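Local coordinates for ORF 37 (Human herpesvirus 8 type M, PDB 3FHD), which cuts both double- and single-stranded DNA as a metal-dependent endonuclease and exonuclease, processing non-linear or branched viral DNA intermediates to promote production of unit-length linear genomes for packaging, at residues F271-A276 with T428-K433; R289-P294 with V364-D369; L297-F302 with Q331-C336. All coordinates share one frame; numbering follows the deposited sequence.

Contact 1. Residues F271-A276 with T428-K433; sequences FKYTFA and TGFFRK. With SO4 (sulfate ion), chain C.
The ring of Phe430 turns an edge toward the face of Tyr273 in an offset edge-to-face pair, with centroids 5.6 Å apart and planes at 71°. Both side chains extend in the same direction, and Phe430 CE1 comes 3.7 Å from Tyr273 CD2; two aromatic residues suit a buried site where one ring's C-H edge can face the other's pi cloud. Further along, Arg432 CB sits over one face of the Phe275 ring, 3.8 Å from its centroid, in a CH-pi contact. CG of Phe275 sits between the backbone N and the carbonyl carbon (chi1 64°), which brings the ring under Arg432. The aliphatic stem of arginine suits such a surface, while its guanidinium forms salt bridges with Asp438 and Asp369. The backbones join where Lys433 N donates to Phe275 O at 2.8 Å. Where they are further apart, a water donates to both Tyr273 O and Phe431 O. Phe271 N and Lys272 N each donate a hydrogen bond to a different oxygen of a sulfate, probably a crystallisation additive. The loop after strand 262-269 lies alongside strand 423-432 in the PD-(D/E)XK nuclease sheet, with strand 455-464 beside Phe430 and helix 203-217 packed on Phe431.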
loop_
_atom_site.group_PDB
_atom_site.type_symbol
_atom_site.label_atom_id
_atom_site.label_comp_id
_atom_site.label_asym_id
_atom_site.label_seq_id
_atom_site.Cartn_x
_atom_site.Cartn_y
_atom_site.Cartn_z
ATOM N N PHE A 271 3.096 -17.575 4.796
ATOM C CA PHE A 271 2.458 -18.858 4.593
ATOM C C PHE A 271 3.419 -20.056 4.612
ATOM O O PHE A 271 2.979 -21.182 4.874
ATOM C CB PHE A 271 1.580 -18.831 3.362
ATOM C CG PHE A 271 0.415 -17.886 3.495
ATOM C CD1 PHE A 271 -0.381 -17.885 4.663
ATOM C CD2 PHE A 271 0.107 -16.988 2.471
ATOM C CE1 PHE A 271 -1.445 -17.016 4.797
ATOM C CE2 PHE A 271 -0.964 -16.108 2.599
ATOM C CZ PHE A 271 -1.745 -16.131 3.764
ATOM N N LYS A 272 4.716 -19.821 4.403
ATOM C CA LYS A 272 5.691 -20.939 4.457
ATOM C C LYS A 272 5.743 -21.566 5.840
ATOM O O LYS A 272 6.244 -22.672 5.988
ATOM C CB LYS A 272 7.125 -20.481 4.137
ATOM C CG LYS A 272 7.453 -20.049 2.709
ATOM C CD LYS A 272 8.952 -19.578 2.615
ATOM C CE LYS A 272 9.245 -18.321 3.484
ATOM N NZ LYS A 272 10.572 -17.613 3.201
ATOM N N TYR A 273 5.272 -20.839 6.856
ATOM C CA TYR A 273 5.369 -21.278 8.251
ATOM C C TYR A 273 4.050 -21.842 8.797
ATOM O O TYR A 273 3.953 -22.165 9.971
ATOM C CB TYR A 273 5.838 -20.127 9.148
ATOM C CG TYR A 273 7.316 -19.811 9.046
ATOM C CD1 TYR A 273 8.262 -20.535 9.778
ATOM C CD2 TYR A 273 7.763 -18.767 8.241
ATOM C CE1 TYR A 273 9.618 -20.245 9.693
ATOM C CE2 TYR A 273 9.118 -18.477 8.140
ATOM C CZ TYR A 273 10.043 -19.222 8.872
ATOM O OH TYR A 273 11.387 -18.924 8.778
ATOM N N THR A 274 3.029 -21.930 7.953
ATOM C CA THR A 274 1.753 -22.525 8.355
ATOM C C THR A 274 1.970 -24.017 8.699
ATOM O O THR A 274 2.586 -24.759 7.934
ATOM C CB THR A 274 0.679 -22.319 7.259
ATOM O OG1 THR A 274 0.501 -20.916 7.026
ATOM C CG2 THR A 274 -0.693 -22.930 7.669
ATOM N N PHE A 275 1.532 -24.419 9.884
ATOM C CA PHE A 275 1.669 -25.818 10.349
ATOM C C PHE A 275 0.342 -26.378 10.841
ATOM O O PHE A 275 -0.609 -25.635 11.092
ATOM C CB PHE A 275 2.718 -25.945 11.467
ATOM C CG PHE A 275 2.362 -25.196 12.729
ATOM C CD1 PHE A 275 1.671 -25.825 13.761
ATOM C CD2 PHE A 275 2.744 -23.866 12.892
ATOM C CE1 PHE A 275 1.324 -25.131 14.926
ATOM C CE2 PHE A 275 2.421 -23.170 14.060
ATOM C CZ PHE A 275 1.702 -23.803 15.068
ATOM N N ALA A 276 0.287 -27.705 10.969
ATOM C CA ALA A 276 -0.821 -28.341 11.660
ATOM C C ALA A 276 -0.268 -29.001 12.909
ATOM O O ALA A 276 0.927 -29.373 12.972
ATOM C CB ALA A 276 -1.524 -29.367 10.778
ATOM N N THR A 428 3.845 -8.709 10.756
ATOM C CA THR A 428 3.948 -10.019 10.142
ATOM C C THR A 428 3.146 -11.007 10.967
ATOM O O THR A 428 3.431 -11.169 12.154
ATOM C CB THR A 428 5.421 -10.489 10.111
ATOM O OG1 THR A 428 6.194 -9.637 9.250
ATOM C CG2 THR A 428 5.516 -11.894 9.569
ATOM N N GLY A 429 2.159 -11.650 10.332
ATOM C CA GLY A 429 1.342 -12.679 10.968
ATOM C C GLY A 429 1.744 -14.097 10.580
ATOM O O GLY A 429 2.113 -14.349 9.447
ATOM N N PHE A 430 1.653 -15.014 11.542
ATOM C CA PHE A 430 1.990 -16.430 11.372
ATOM C C PHE A 430 0.765 -17.194 11.794
ATOM O O PHE A 430 0.008 -16.729 12.684
ATOM C CB PHE A 430 3.169 -16.834 12.258
ATOM C CG PHE A 430 4.475 -16.176 11.887
ATOM C CD1 PHE A 430 5.406 -16.840 11.090
ATOM C CD2 PHE A 430 4.783 -14.893 12.348
ATOM C CE1 PHE A 430 6.603 -16.244 10.739
ATOM C CE2 PHE A 430 5.998 -14.291 12.013
ATOM C CZ PHE A 430 6.906 -14.961 11.198
ATOM N N PHE A 431 0.545 -18.337 11.151
ATOM C CA PHE A 431 -0.737 -19.046 11.253
ATOM C C PHE A 431 -0.569 -20.559 11.394
ATOM O O PHE A 431 0.506 -21.108 11.110
ATOM C CB PHE A 431 -1.648 -18.738 10.043
ATOM C CG PHE A 431 -2.089 -17.302 9.950
ATOM C CD1 PHE A 431 -3.295 -16.884 10.515
ATOM C CD2 PHE A 431 -1.306 -16.365 9.286
ATOM C CE1 PHE A 431 -3.715 -15.549 10.424
ATOM C CE2 PHE A 431 -1.723 -15.018 9.204
ATOM C CZ PHE A 431 -2.931 -14.623 9.795
ATOM N N ARG A 432 -1.648 -21.205 11.840
ATOM C CA ARG A 432 -1.763 -22.656 11.850
ATOM C C ARG A 432 -3.109 -23.153 11.295
ATOM O O ARG A 432 -4.130 -22.446 11.336
ATOM C CB ARG A 432 -1.475 -23.238 13.246
ATOM C CG ARG A 432 -2.593 -23.052 14.282
ATOM C CD ARG A 432 -2.282 -23.852 15.554
ATOM N NE ARG A 432 -3.306 -23.688 16.604
ATOM C CZ ARG A 432 -4.496 -24.285 16.609
ATOM N NH1 ARG A 432 -4.868 -25.081 15.608
ATOM N NH2 ARG A 432 -5.335 -24.093 17.634
ATOM N N LYS A 433 -3.088 -24.364 10.740
ATOM C CA LYS A 433 -4.308 -25.028 10.324
ATOM C C LYS A 433 -5.225 -25.309 11.520
ATOM O O LYS A 433 -4.763 -25.583 12.643
ATOM C CB LYS A 433 -3.993 -26.338 9.591
ATOM C CG LYS A 433 -3.266 -26.191 8.230
ATOM C CD LYS A 433 -4.045 -25.266 7.250
ATOM C CE LYS A 433 -3.489 -25.362 5.812
ATOM N NZ LYS A 433 -4.179 -24.406 4.871
HETATM S S SO4 C . 5.416 -16.866 2.382
HETATM O O1 SO4 C . 5.074 -18.088 1.637
HETATM O O2 SO4 C . 6.062 -17.191 3.660
HETATM O O3 SO4 C . 6.356 -16.100 1.563
HETATM O O4 SO4 C . 4.190 -16.090 2.568
HETATM O O HOH W 1 3.122 -20.490 11.887
HETATM O O HOH W 2 1.959 -18.908 8.843
#

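Contact 2. Residues R289-P294 with V364-D369; sequences RLYEAP and VYVLTD
Leu290 brings its branched end to Val366, CG lying 4.5 Å from CG2 of the valine, a loose apolar touch at the last turn of helix 282-292. Tyr291, next in sequence, carries most of the contact. Its CG stands opposite the backbone N (chi1 -172°), which lays the ring out along the end of the strand. There CD1 rests 3.9 Å from Val366 CG1, and the ring edge meets a backbone carbonyl in the plane of the ring, CE1 being 3.2 Å from Leu367 O. At the far end, the phenol oxygen accepts a hydrogen bond from the backbone, with Asp369 N to Tyr291 OH at 3.1 Å and an N-H...O angle of 158°. Tyrosine suits this place because one side chain offers apolar ring carbons to valine and a polar end to the main chain where the strand gives out. The ring also has a cation-pi partner in Lys380. Ala293 is the first residue to leave the helical conformation, and Pro294, just beyond, sets CB 4.1 Å from Val366 CG2, so the beta-branched valine is touched by three residues. Asp369 itself caps the N-terminus of helix 370-373, and its carboxylate is paired with Lys277 and Arg432. The last turn of helix 282-292 thus packs on strand 362-367, which runs between strands 455-464 and 379-389, while helix 296-303 adjoins Leu290.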
loop_
_atom_site.group_PDB
_atom_site.type_symbol
_atom_site.label_atom_id
_atom_site.label_comp_id
_atom_site.label_asym_id
_atom_site.label_seq_id
_atom_site.Cartn_x
_atom_site.Cartn_y
_atom_site.Cartn_z
ATOM N N ARG A 289 7.707 -25.340 21.698
ATOM C CA ARG A 289 8.784 -24.821 22.563
ATOM C C ARG A 289 8.648 -23.324 22.765
ATOM O O ARG A 289 8.758 -22.838 23.895
ATOM C CB ARG A 289 10.163 -25.127 21.978
ATOM N N LEU A 290 8.423 -22.606 21.661
ATOM C CA LEU A 290 8.182 -21.163 21.688
ATOM C C LEU A 290 6.974 -20.773 22.539
ATOM O O LEU A 290 7.043 -19.797 23.282
ATOM C CB LEU A 290 8.007 -20.620 20.258
ATOM C CG LEU A 290 7.762 -19.125 20.024
ATOM C CD1 LEU A 290 9.017 -18.331 20.363
ATOM C CD2 LEU A 290 7.344 -18.900 18.581
ATOM N N TYR A 291 5.878 -21.530 22.414
ATOM C CA TYR A 291 4.630 -21.251 23.136
ATOM C C TYR A 291 4.794 -21.409 24.651
ATOM O O TYR A 291 4.300 -20.578 25.421
ATOM C CB TYR A 291 3.494 -22.154 22.627
ATOM C CG TYR A 291 2.112 -21.811 23.176
ATOM C CD1 TYR A 291 1.361 -20.769 22.630
ATOM C CD2 TYR A 291 1.561 -22.536 24.243
ATOM C CE1 TYR A 291 0.095 -20.448 23.129
ATOM C CE2 TYR A 291 0.288 -22.229 24.751
ATOM C CZ TYR A 291 -0.436 -21.187 24.193
ATOM O OH TYR A 291 -1.691 -20.866 24.686
ATOM N N GLU A 292 5.487 -22.475 25.062
ATOM C CA GLU A 292 5.705 -22.772 26.470
ATOM C C GLU A 292 6.770 -21.882 27.094
ATOM O O GLU A 292 6.712 -21.603 28.290
ATOM C CB GLU A 292 6.082 -24.244 26.658
ATOM N N ALA A 293 7.744 -21.458 26.284
ATOM C CA ALA A 293 8.882 -20.655 26.751
ATOM C C ALA A 293 9.173 -19.485 25.800
ATOM O O ALA A 293 10.174 -19.511 25.077
ATOM C CB ALA A 293 10.120 -21.536 26.900
ATOM N N PRO A 294 8.302 -18.456 25.791
ATOM C CA PRO A 294 8.464 -17.371 24.803
ATOM C C PRO A 294 9.780 -16.591 24.945
ATOM O O PRO A 294 10.038 -16.001 25.990
ATOM C CB PRO A 294 7.255 -16.454 25.079
ATOM C CG PRO A 294 6.288 -17.304 25.874
ATOM C CD PRO A 294 7.140 -18.237 26.669
ATOM N N VAL A 364 7.637 -9.051 19.585
ATOM C CA VAL A 364 7.032 -10.340 19.233
ATOM C C VAL A 364 5.856 -10.647 20.169
ATOM O O VAL A 364 6.012 -10.568 21.361
ATOM C CB VAL A 364 8.071 -11.483 19.278
ATOM C CG1 VAL A 364 7.405 -12.812 18.923
ATOM C CG2 VAL A 364 9.224 -11.171 18.325
ATOM N N TYR A 365 4.694 -11.001 19.608
ATOM C CA TYR A 365 3.493 -11.336 20.377
ATOM C C TYR A 365 3.142 -12.794 20.146
ATOM O O TYR A 365 2.775 -13.191 19.045
ATOM C CB TYR A 365 2.296 -10.474 19.960
ATOM C CG TYR A 365 2.551 -9.010 20.083
ATOM C CD1 TYR A 365 2.243 -8.345 21.264
ATOM C CD2 TYR A 365 3.152 -8.293 19.041
ATOM C CE1 TYR A 365 2.472 -6.990 21.408
ATOM C CE2 TYR A 365 3.408 -6.921 19.179
ATOM C CZ TYR A 365 3.069 -6.290 20.389
ATOM O OH TYR A 365 3.295 -4.943 20.575
ATOM N N VAL A 366 3.279 -13.600 21.182
ATOM C CA VAL A 366 2.826 -14.986 21.119
ATOM C C VAL A 366 1.349 -14.978 21.505
ATOM O O VAL A 366 0.983 -14.439 22.551
ATOM C CB VAL A 366 3.648 -15.879 22.065
ATOM C CG1 VAL A 366 3.084 -17.312 22.088
ATOM C CG2 VAL A 366 5.133 -15.871 21.661
ATOM N N LEU A 367 0.487 -15.553 20.670
ATOM C CA LEU A 367 -0.937 -15.496 20.979
ATOM C C LEU A 367 -1.386 -16.728 21.752
ATOM O O LEU A 367 -0.778 -17.791 21.616
ATOM C CB LEU A 367 -1.765 -15.309 19.701
ATOM C CG LEU A 367 -1.329 -14.135 18.797
ATOM C CD1 LEU A 367 -1.926 -14.237 17.397
ATOM C CD2 LEU A 367 -1.674 -12.792 19.455
ATOM N N THR A 368 -2.443 -16.585 22.563
ATOM C CA THR A 368 -3.076 -17.742 23.164
ATOM C C THR A 368 -3.661 -18.686 22.114
ATOM O O THR A 368 -4.151 -18.268 21.060
ATOM C CB THR A 368 -4.183 -17.383 24.206
ATOM O OG1 THR A 368 -5.186 -16.560 23.591
ATOM C CG2 THR A 368 -3.580 -16.682 25.417
ATOM N N ASP A 369 -3.592 -19.967 22.430
ATOM C CA ASP A 369 -4.074 -21.019 21.565
ATOM C C ASP A 369 -5.566 -21.248 21.860
ATOM O O ASP A 369 -5.914 -21.606 22.981
ATOM C CB ASP A 369 -3.237 -22.269 21.825
ATOM C CG ASP A 369 -3.540 -23.395 20.878
ATOM O OD1 ASP A 369 -4.665 -23.484 20.333
ATOM O OD2 ASP A 369 -2.630 -24.213 20.674
#

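Contact 3. Residues L297-F302 with Q331-C336; sequences LALKDF and QEWEAC
The helical backbone of 297-302 approaches a short 3-10 turn at 331-333, with the CA atoms of Lys300 and Trp333 6.8 Å apart. In this alkaline nuclease of the PD-(D/E)XK superfamily, the contact joins helix 296-303 to the loop following sheet strand 326-328, away from the metal site. The side chains of Lys300 and Trp333 run antiparallel to one another: the lysine extends from the helix while the six-membered end of the indole reaches back to its base. Trp333 CZ3 comes 3.6 Å from Lys300 CA, and CE3 lies 3.8 Å from Lys300 CG; the lysine's CA, CB and CG, rather than its charge, meet the aromatic group. Leu299 adds a methyl at the indole edge, CD2 to Trp333 CH2 being 4.1 Å. The large, flat tryptophan can thus span two successive helix residues, while its NE1 is bonded to Asn386 OD1 on strand 379-389, a second hold that fixes how the indole is turned. Leucine suits the inner position, where it also packs on Phe383 and Ala385 of that strand. A long flexible lysine suits the outer one: with CG trans to N (chi1 -171°), the chain stays extended until a bend at chi3, which delivers the ammonium to the carbonyls of the turn and of the residue just after it. Lys300 NZ donates to Glu332 O at 2.6 Å and, weakly, to Glu334 O at 3.3 Å.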
loop_
_atom_site.group_PDB
_atom_site.type_symbol
_atom_site.label_atom_id
_atom_site.label_comp_id
_atom_site.label_asym_id
_atom_site.label_seq_id
_atom_site.Cartn_x
_atom_site.Cartn_y
_atom_site.Cartn_z
ATOM N N LEU A 297 15.523 -17.515 21.695
ATOM C CA LEU A 297 16.098 -18.807 21.300
ATOM C C LEU A 297 15.057 -19.750 20.704
ATOM O O LEU A 297 15.297 -20.362 19.656
ATOM C CB LEU A 297 16.806 -19.482 22.476
ATOM C CG LEU A 297 17.545 -20.816 22.245
ATOM C CD1 LEU A 297 18.947 -20.592 21.654
ATOM C CD2 LEU A 297 17.664 -21.619 23.544
ATOM N N ALA A 298 13.920 -19.888 21.392
ATOM C CA ALA A 298 12.759 -20.608 20.844
ATOM C C ALA A 298 12.311 -19.984 19.504
ATOM O O ALA A 298 11.927 -20.694 18.579
ATOM C CB ALA A 298 11.612 -20.614 21.845
ATOM N N LEU A 299 12.399 -18.665 19.396
ATOM C CA LEU A 299 12.032 -17.981 18.148
ATOM C C LEU A 299 12.975 -18.304 16.985
ATOM O O LEU A 299 12.524 -18.510 15.854
ATOM C CB LEU A 299 11.931 -16.474 18.361
ATOM C CG LEU A 299 11.434 -15.624 17.183
ATOM C CD1 LEU A 299 10.036 -16.042 16.742
ATOM C CD2 LEU A 299 11.487 -14.129 17.552
ATOM N N LYS A 300 14.277 -18.367 17.271
ATOM C CA LYS A 300 15.277 -18.740 16.270
ATOM C C LYS A 300 15.004 -20.149 15.727
ATOM O O LYS A 300 14.973 -20.355 14.508
ATOM C CB LYS A 300 16.695 -18.613 16.852
ATOM C CG LYS A 300 17.814 -18.764 15.837
ATOM C CD LYS A 300 19.203 -18.666 16.484
ATOM C CE LYS A 300 20.194 -19.538 15.710
ATOM N NZ LYS A 300 21.597 -19.498 16.211
ATOM N N ASP A 301 14.770 -21.102 16.632
ATOM C CA ASP A 301 14.490 -22.482 16.255
ATOM C C ASP A 301 13.222 -22.601 15.410
ATOM O O ASP A 301 13.146 -23.439 14.488
ATOM C CB ASP A 301 14.401 -23.369 17.507
ATOM N N PHE A 302 12.231 -21.757 15.721
ATOM C CA PHE A 302 11.011 -21.668 14.934
ATOM C C PHE A 302 11.328 -21.134 13.530
ATOM O O PHE A 302 10.944 -21.738 12.523
ATOM C CB PHE A 302 9.969 -20.796 15.652
ATOM C CG PHE A 302 8.730 -20.537 14.836
ATOM C CD1 PHE A 302 7.769 -21.539 14.665
ATOM C CD2 PHE A 302 8.523 -19.294 14.251
ATOM C CE1 PHE A 302 6.620 -21.304 13.903
ATOM C CE2 PHE A 302 7.382 -19.048 13.471
ATOM C CZ PHE A 302 6.427 -20.067 13.309
ATOM N N GLN A 331 25.420 -12.092 15.872
ATOM C CA GLN A 331 25.912 -13.405 15.451
ATOM C C GLN A 331 25.110 -14.580 16.015
ATOM O O GLN A 331 25.185 -15.697 15.487
ATOM C CB GLN A 331 27.385 -13.550 15.849
ATOM C CG GLN A 331 28.185 -14.496 14.973
ATOM C CD GLN A 331 29.648 -14.562 15.382
ATOM O OE1 GLN A 331 29.996 -15.074 16.453
ATOM N NE2 GLN A 331 30.519 -14.054 14.521
ATOM N N GLU A 332 24.373 -14.325 17.095
ATOM C CA GLU A 332 23.509 -15.335 17.725
ATOM C C GLU A 332 22.456 -15.917 16.772
ATOM O O GLU A 332 21.928 -17.004 17.031
ATOM C CB GLU A 332 22.818 -14.751 18.963
ATOM C CG GLU A 332 21.882 -13.579 18.660
ATOM C CD GLU A 332 21.195 -13.019 19.893
ATOM O OE1 GLU A 332 21.072 -13.744 20.903
ATOM O OE2 GLU A 332 20.770 -11.848 19.846
ATOM N N TRP A 333 22.142 -15.191 15.693
ATOM C CA TRP A 333 21.155 -15.643 14.700
ATOM C C TRP A 333 21.773 -16.388 13.517
ATOM O O TRP A 333 21.047 -16.918 12.672
ATOM C CB TRP A 333 20.303 -14.465 14.173
ATOM C CG TRP A 333 19.424 -13.843 15.219
ATOM C CD1 TRP A 333 19.757 -12.825 16.068
ATOM C CD2 TRP A 333 18.068 -14.197 15.531
ATOM N NE1 TRP A 333 18.690 -12.511 16.884
ATOM C CE2 TRP A 333 17.648 -13.348 16.591
ATOM C CE3 TRP A 333 17.166 -15.147 15.022
ATOM C CZ2 TRP A 333 16.370 -13.424 17.156
ATOM C CZ3 TRP A 333 15.889 -15.221 15.587
ATOM C CH2 TRP A 333 15.506 -14.360 16.644
ATOM N N GLU A 334 23.100 -16.414 13.450
ATOM C CA GLU A 334 23.825 -17.137 12.409
ATOM C C GLU A 334 23.607 -18.644 12.556
ATOM O O GLU A 334 23.702 -19.184 13.659
ATOM C CB GLU A 334 25.310 -16.802 12.511
ATOM C CG GLU A 334 26.164 -17.161 11.303
ATOM C CD GLU A 334 27.591 -16.635 11.424
ATOM O OE1 GLU A 334 28.208 -16.762 12.510
ATOM O OE2 GLU A 334 28.108 -16.096 10.423
ATOM N N ALA A 335 23.278 -19.307 11.448
ATOM C CA ALA A 335 23.140 -20.770 11.406
ATOM C C ALA A 335 23.569 -21.293 10.031
ATOM O O ALA A 335 22.747 -21.794 9.251
ATOM C CB ALA A 335 21.706 -21.194 11.731
ATOM N N CYS A 336 24.864 -21.162 9.746
ATOM C CA CYS A 336 25.396 -21.393 8.408
ATOM C C CYS A 336 25.343 -22.863 8.002
ATOM O O CYS A 336 24.373 -23.310 7.388
ATOM C CB CYS A 336 26.824 -20.875 8.308
ATOM S SG CYS A 336 27.251 -20.371 6.634
#

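Along the chain the contacts are nested, contact 3 within the loop closed by contact 2 and contact 2 within that closed by contact 1. Contacts 1 and 2, with centres about 14 Å apart, reach the same sheet and are tied by a salt bridge, Arg432 NH2 to Asp369 OD1 at 2.8 Å. Contact 3 touches both: Phe302 CE2 packs on Phe430 CD1 at 3.8 Å, and Leu299 CD2 on Val364 CG2 at 3.8 Å. Contact 1 lies nearest the active site: the Phe431 side chain is about 11 Å from the magnesium ion and about 7 Å from the side chains of Ile267, part of the magnesium site here, and Glu206, a magnesium ligand in another structure of this protein but not bound to the ion in this model.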